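Local coordinates for ABC transporter substrate-binding protein (PDB 3UN6), which probably serves as the zinc-binding, substrate-capturing component of an ABC-type import system, its true ligand being unknown, at residues Thr53-Leu56 / Leu57-Asn61; Pro307-Asp310 / Asp311-Pro315. One frame throughout, in Å; residues are numbered along the deposited sequence. Where two conformers were deposited one is given.

Interaction 1: Thr53-Leu56 / Leu57-Asn61; sequences TKKL and LSQYN
Leu57 hooks back onto Thr53 by an ordinary helical bond, Leu57 N to Thr53 O at 2.9 Å, in the last turns of helix 48-58, the crossover helix of the beta-alpha-beta unit that runs from strand 36-41 to strand 66-71. On the packed side Leu57 lies buried against Leu67 of strand 66-71, and Thr53, its OG1 bonded to Asn49 O, sits against helix 234-250. Leu56 carries the side-chain contact: it crosses Gln59 at about a right angle, with CD1 of Leu56 3.9 Å from OE1 of Gln59. On the solvent side the fit is looser. Lys55 and Gln59 run outward side by side, CE of Lys55 4.3 Å from NE2 of Gln59. Ser58 N still holds Lys54 O at 3.2 Å, four residues back. Beyond Ser58 the bonding tightens to three-residue spacing, as Gln59 N takes Leu56 O at 2.9 Å. Tyr60, its hydroxyl bonded to Asp243 of helix 234-250, then lays one ring face over that same oxygen: Leu56 O stands 4.0 Å above the plane of the Tyr60 ring, offset toward the rim.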
ATOM      1  N   THR A  53      15.739  -0.909  -2.189  1.00 24.79           N
ATOM      2  CA  THR A  53      16.256  -0.797  -3.564  1.00 25.92           C
ATOM      3  C   THR A  53      17.315   0.297  -3.640  1.00 25.87           C
ATOM      4  O   THR A  53      18.383   0.102  -4.215  1.00 26.18           O
ATOM      5  CB  THR A  53      15.117  -0.539  -4.573  1.00 24.81           C
ATOM      6  OG1 THR A  53      14.147  -1.587  -4.455  1.00 24.65           O
ATOM      7  CG2 THR A  53      15.645  -0.489  -5.999  1.00 26.39           C
ATOM      8  N   LYS A  54      16.997   1.440  -3.043  1.00 25.66           N
ATOM      9  CA  LYS A  54      17.889   2.577  -2.931  1.00 28.23           C
ATOM     10  C   LYS A  54      19.194   2.180  -2.227  1.00 30.02           C
ATOM     11  O   LYS A  54      20.282   2.505  -2.703  1.00 32.07           O
ATOM     12  CB  LYS A  54      17.174   3.687  -2.144  1.00 29.19           C
ATOM     13  CG  LYS A  54      17.943   4.972  -1.936  1.00 32.54           C
ATOM     14  CD  LYS A  54      18.212   5.664  -3.217  1.00 35.50           C
ATOM     15  CE  LYS A  54      18.810   7.012  -2.951  1.00 36.53           C
ATOM     16  NZ  LYS A  54      19.268   7.613  -4.212  1.00 38.64           N
ATOM     17  N   LYS A  55      19.098   1.435  -1.126  1.00 29.09           N
ATOM     18  CA  LYS A  55      20.293   1.030  -0.412  1.00 30.29           C
ATOM     19  C   LYS A  55      21.147   0.092  -1.274  1.00 31.18           C
ATOM     20  O   LYS A  55      22.366   0.216  -1.328  1.00 31.66           O
ATOM     21  CB  LYS A  55      19.958   0.357   0.908  1.00 31.10           C
ATOM     22  CG  LYS A  55      21.213   0.008   1.697  1.00 35.47           C
ATOM     23  CD  LYS A  55      20.933  -0.786   2.960  1.00 39.13           C
ATOM     24  CE  LYS A  55      22.263  -1.104   3.683  1.00 42.33           C
ATOM     25  NZ  LYS A  55      22.074  -2.026   4.830  1.00 45.87           N
ATOM     26  N   LEU A  56      20.500  -0.849  -1.949  1.00 30.04           N
ATOM     27  CA  LEU A  56      21.214  -1.777  -2.819  1.00 31.95           C
ATOM     28  C   LEU A  56      21.929  -1.038  -3.973  1.00 32.05           C
ATOM     29  O   LEU A  56      23.097  -1.315  -4.280  1.00 32.21           O
ATOM     30  CB  LEU A  56      20.223  -2.824  -3.327  1.00 30.70           C
ATOM     31  CG  LEU A  56      20.617  -3.931  -4.294  1.00 35.21           C
ATOM     32  CD1 LEU A  56      21.919  -4.638  -3.913  1.00 41.18           C
ATOM     33  CD2 LEU A  56      19.447  -4.916  -4.356  1.00 37.14           C
ATOM     34  N   LEU A  57      21.231  -0.093  -4.595  1.00 31.56           N
ATOM     35  CA  LEU A  57      21.787   0.680  -5.708  1.00 33.14           C
ATOM     36  C   LEU A  57      23.047   1.448  -5.284  1.00 35.60           C
ATOM     37  O   LEU A  57      23.966   1.604  -6.081  1.00 38.32           O
ATOM     38  CB  LEU A  57      20.735   1.632  -6.284  1.00 31.56           C
ATOM     39  CG  LEU A  57      21.039   2.406  -7.568  1.00 32.55           C
ATOM     40  CD1 LEU A  57      21.244   1.485  -8.789  1.00 29.09           C
ATOM     41  CD2 LEU A  57      19.907   3.352  -7.827  1.00 27.17           C
ATOM     42  N   SER A  58      23.088   1.910  -4.038  0.50 36.16           N
ATOM     43  CA  SER A  58      24.251   2.637  -3.526  0.50 38.61           C
ATOM     44  C   SER A  58      25.493   1.746  -3.414  0.50 40.89           C
ATOM     45  O   SER A  58      26.608   2.246  -3.365  0.50 42.69           O
ATOM     46  CB  SER A  58      23.942   3.233  -2.156  0.50 38.33           C
ATOM     47  OG  SER A  58      22.793   4.055  -2.211  0.50 37.39           O
ATOM     48  N   GLN A  59      25.292   0.431  -3.377  1.00 41.82           N
ATOM     49  CA  GLN A  59      26.396  -0.516  -3.264  1.00 45.04           C
ATOM     50  C   GLN A  59      27.110  -0.837  -4.580  1.00 47.53           C
ATOM     51  O   GLN A  59      28.146  -1.481  -4.546  1.00 49.69           O
ATOM     52  CB  GLN A  59      25.924  -1.792  -2.563  1.00 45.28           C
ATOM     53  CG  GLN A  59      25.607  -1.539  -1.087  1.00 48.17           C
ATOM     54  CD  GLN A  59      24.960  -2.717  -0.389  1.00 53.49           C
ATOM     55  OE1 GLN A  59      24.313  -3.554  -1.019  1.00 58.31           O
ATOM     56  NE2 GLN A  59      25.115  -2.777   0.928  1.00 57.35           N
ATOM     57  N   TYR A  60      26.585  -0.398  -5.726  1.00 48.55           N
ATOM     58  CA  TYR A  60      27.278  -0.616  -7.006  1.00 50.88           C
ATOM     59  C   TYR A  60      28.329   0.463  -7.208  1.00 53.16           C
ATOM     60  O   TYR A  60      28.112   1.627  -6.827  1.00 51.36           O
ATOM     61  CB  TYR A  60      26.334  -0.563  -8.218  1.00 50.42           C
ATOM     62  CG  TYR A  60      25.218  -1.582  -8.206  1.00 51.56           C
ATOM     63  CD1 TYR A  60      25.494  -2.940  -8.151  1.00 53.67           C
ATOM     64  CD2 TYR A  60      23.882  -1.183  -8.295  1.00 50.40           C
ATOM     65  CE1 TYR A  60      24.475  -3.876  -8.146  1.00 54.69           C
ATOM     66  CE2 TYR A  60      22.863  -2.109  -8.304  1.00 49.20           C
ATOM     67  CZ  TYR A  60      23.163  -3.455  -8.222  1.00 51.98           C
ATOM     68  OH  TYR A  60      22.149  -4.384  -8.218  1.00 53.26           O
ATOM     69  N   ASN A  61      29.461   0.077  -7.808  1.00 56.12           N
ATOM     70  CA  ASN A  61      30.513   1.035  -8.152  1.00 58.63           C
ATOM     71  C   ASN A  61      29.939   2.051  -9.143  1.00 58.88           C
ATOM     72  O   ASN A  61      30.138   3.265  -9.005  1.00 58.29           O
ATOM     73  CB  ASN A  61      31.718   0.343  -8.806  1.00 61.36           C
ATOM     74  CG  ASN A  61      32.594  -0.411  -7.813  1.00 63.55           C
ATOM     75  OD1 ASN A  61      32.157  -0.792  -6.730  1.00 64.95           O
ATOM     76  ND2 ASN A  61      33.850  -0.627  -8.194  1.00 68.30           N
TER

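Interaction 2: Pro307-Asp310 / Asp311-Pro315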
ATOM      1  N   PRO A 307      -9.923  -2.232 -14.973  1.00 31.80           N
ATOM      2  CA  PRO A 307      -9.245  -2.600 -16.196  1.00 31.01           C
ATOM      3  C   PRO A 307      -8.808  -4.073 -16.150  1.00 31.54           C
ATOM      4  O   PRO A 307      -8.566  -4.623 -15.067  1.00 31.40           O
ATOM      5  CB  PRO A 307      -8.039  -1.665 -16.209  1.00 31.00           C
ATOM      6  CG  PRO A 307      -7.747  -1.422 -14.799  1.00 31.34           C
ATOM      7  CD  PRO A 307      -9.076  -1.401 -14.107  1.00 31.10           C
ATOM      8  N   ALA A 308      -8.733  -4.707 -17.315  1.00 31.19           N
ATOM      9  CA  ALA A 308      -8.290  -6.096 -17.409  1.00 30.81           C
ATOM     10  C   ALA A 308      -6.806  -6.219 -17.040  1.00 28.34           C
ATOM     11  O   ALA A 308      -6.052  -5.268 -17.162  1.00 27.12           O
ATOM     12  CB  ALA A 308      -8.517  -6.616 -18.836  1.00 31.00           C
ATOM     13  N   TYR A 309      -6.394  -7.409 -16.623  1.00 27.43           N
ATOM     14  CA  TYR A 309      -4.999  -7.680 -16.271  1.00 27.46           C
ATOM     15  C   TYR A 309      -3.984  -7.188 -17.331  1.00 27.82           C
ATOM     16  O   TYR A 309      -3.032  -6.446 -17.009  1.00 25.72           O
ATOM     17  CB  TYR A 309      -4.822  -9.179 -16.007  1.00 27.15           C
ATOM     18  CG  TYR A 309      -3.480  -9.547 -15.440  1.00 26.11           C
ATOM     19  CD1 TYR A 309      -3.262  -9.573 -14.074  1.00 28.30           C
ATOM     20  CD2 TYR A 309      -2.445  -9.883 -16.265  1.00 26.08           C
ATOM     21  CE1 TYR A 309      -2.030  -9.919 -13.557  1.00 28.07           C
ATOM     22  CE2 TYR A 309      -1.214 -10.226 -15.769  1.00 29.26           C
ATOM     23  CZ  TYR A 309      -1.008 -10.240 -14.419  1.00 30.83           C
ATOM     24  OH  TYR A 309       0.220 -10.590 -13.951  1.00 24.96           O
ATOM     25  N   ASP A 310      -4.192  -7.573 -18.590  1.00 28.85           N
ATOM     26  CA  ASP A 310      -3.276  -7.187 -19.683  1.00 29.61           C
ATOM     27  C   ASP A 310      -3.254  -5.679 -19.989  1.00 31.00           C
ATOM     28  O   ASP A 310      -2.316  -5.184 -20.593  1.00 31.78           O
ATOM     29  CB  ASP A 310      -3.570  -7.993 -20.947  1.00 30.23           C
ATOM     30  CG  ASP A 310      -3.152  -9.456 -20.820  1.00 30.95           C
ATOM     31  OD1 ASP A 310      -2.281  -9.755 -19.981  1.00 28.35           O
ATOM     32  OD2 ASP A 310      -3.665 -10.306 -21.565  1.00 30.60           O
ATOM     33  N   ASP A 311      -4.265  -4.944 -19.562  1.00 31.63           N
ATOM     34  CA  ASP A 311      -4.276  -3.518 -19.797  1.00 32.97           C
ATOM     35  C   ASP A 311      -3.620  -2.744 -18.674  1.00 32.65           C
ATOM     36  O   ASP A 311      -3.149  -1.627 -18.892  1.00 33.26           O
ATOM     37  CB  ASP A 311      -5.697  -3.029 -19.968  1.00 34.49           C
ATOM     38  CG  ASP A 311      -6.360  -3.595 -21.210  1.00 39.03           C
ATOM     39  OD1 ASP A 311      -5.655  -3.775 -22.236  1.00 43.75           O
ATOM     40  OD2 ASP A 311      -7.585  -3.854 -21.159  1.00 42.94           O
ATOM     41  N   PHE A 312      -3.586  -3.330 -17.478  1.00 30.34           N
ATOM     42  CA  PHE A 312      -3.053  -2.649 -16.290  1.00 28.49           C
ATOM     43  C   PHE A 312      -1.680  -3.168 -15.884  1.00 27.52           C
ATOM     44  O   PHE A 312      -0.778  -2.397 -15.577  1.00 25.60           O
ATOM     45  CB  PHE A 312      -4.062  -2.838 -15.147  1.00 28.81           C
ATOM     46  CG  PHE A 312      -3.653  -2.225 -13.839  1.00 28.17           C
ATOM     47  CD1 PHE A 312      -3.596  -0.843 -13.685  1.00 30.68           C
ATOM     48  CD2 PHE A 312      -3.378  -3.021 -12.752  1.00 29.20           C
ATOM     49  CE1 PHE A 312      -3.224  -0.284 -12.481  1.00 30.54           C
ATOM     50  CE2 PHE A 312      -3.015  -2.459 -11.539  1.00 27.98           C
ATOM     51  CZ  PHE A 312      -2.936  -1.100 -11.403  1.00 26.78           C
ATOM     52  N   VAL A 313      -1.527  -4.483 -15.893  1.00 26.12           N
ATOM     53  CA  VAL A 313      -0.322  -5.095 -15.422  1.00 26.48           C
ATOM     54  C   VAL A 313       0.639  -5.419 -16.545  1.00 28.10           C
ATOM     55  O   VAL A 313       0.233  -5.907 -17.594  1.00 25.86           O
ATOM     56  CB  VAL A 313      -0.640  -6.409 -14.657  1.00 28.47           C
ATOM     57  CG1 VAL A 313       0.649  -7.066 -14.161  1.00 27.78           C
ATOM     58  CG2 VAL A 313      -1.626  -6.141 -13.488  1.00 24.33           C
ATOM     59  N   GLU A 314       1.912  -5.092 -16.331  1.00 29.47           N
ATOM     60  CA  GLU A 314       2.982  -5.484 -17.248  1.00 30.12           C
ATOM     61  C   GLU A 314       3.946  -6.350 -16.422  1.00 29.89           C
ATOM     62  O   GLU A 314       4.909  -5.842 -15.818  1.00 29.87           O
ATOM     63  CB  GLU A 314       3.694  -4.292 -17.872  1.00 32.15           C
ATOM     64  CG  GLU A 314       4.806  -4.746 -18.820  1.00 38.04           C
ATOM     65  CD  GLU A 314       4.302  -5.785 -19.825  1.00 47.48           C
ATOM     66  OE1 GLU A 314       4.761  -6.957 -19.771  1.00 49.20           O
ATOM     67  OE2 GLU A 314       3.386  -5.446 -20.615  1.00 51.45           O
ATOM     68  N   PRO A 315       3.700  -7.667 -16.398  1.00 29.50           N
ATOM     69  CA  PRO A 315       4.476  -8.559 -15.556  1.00 30.12           C
ATOM     70  C   PRO A 315       5.795  -9.042 -16.167  1.00 30.71           C
ATOM     71  O   PRO A 315       6.524  -9.794 -15.509  1.00 31.94           O
ATOM     72  CB  PRO A 315       3.535  -9.743 -15.399  1.00 31.00           C
ATOM     73  CG  PRO A 315       2.907  -9.843 -16.756  1.00 30.52           C
ATOM     74  CD  PRO A 315       2.785  -8.425 -17.268  1.00 29.06           C
TER
HETATM   75  O   HOH W   1      -3.587  -5.001 -23.319  1.00 44.06           O
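Val313 presses its branched side chain onto one face of the Tyr309 ring, at the end of the single short turn of helix 309-312. The valine is a knob seated under the flat ring face: CB of Val313 lies 3.9 Å from the centroid of the Tyr309 ring and only 10° off the normal, a CH-pi contact over the middle of the face. Its two methyls splay from that centre, CG2 toward CD1 and CE1 of the ring, and CG1 toward the phenol end, 3.6 Å from CZ of Tyr309. The ring can cover the valine because Tyr309 CG stands opposite its own backbone N (chi1 -171°), which carries the ring forward along the chain. Farther on, CB and CG of Pro315 lie by the phenol oxygen, CB 3.7 Å from Tyr309 OH, and that hydroxyl is bonded to Ile286 O. At the other end of the turn Pro307 sets CG against CB of Phe312, 4.0 Å away, while the Phe312 ring leads off to pack on Ile94, Ala97 and Met98 of helix 94-102.

Ala308 occupies the N-cap position. Its O accepts two backbone N-H groups, from Asp311 and Phe312, and Tyr309 O likewise accepts two, from Phe312 and from Val313, the latter at 2.7 Å from Val313 N to Tyr309 O. A water donates to Asp311 OD1 and weakly to Asp310 O, linking carboxylate to backbone. The carboxylates of Asp310 and Asp311 are exposed and do not touch each other, so both probably stay ionised.

Overall arrangement
From the N terminus the chain first meets interaction 1, where the end of helix 48-58 turns into the loop leading to strand 66-71. It belongs to the beta-alpha-beta unit begun by strand 36-41, and its side chains reach helices 234-250 and 254-264. Interaction 2 opens some 245 residues later, after helix 288-300, and closes just before helix 316-320; backbone bonds to Ala109 join it to strand 108-110. Each closes only a local turn, and the two follow in series without nesting or crossing. Their centres lie 29 Å apart and their nearest atoms about 15 Å. Strands 66-71 and 108-110, which they adjoin, are the outermost strands of one five-stranded sheet.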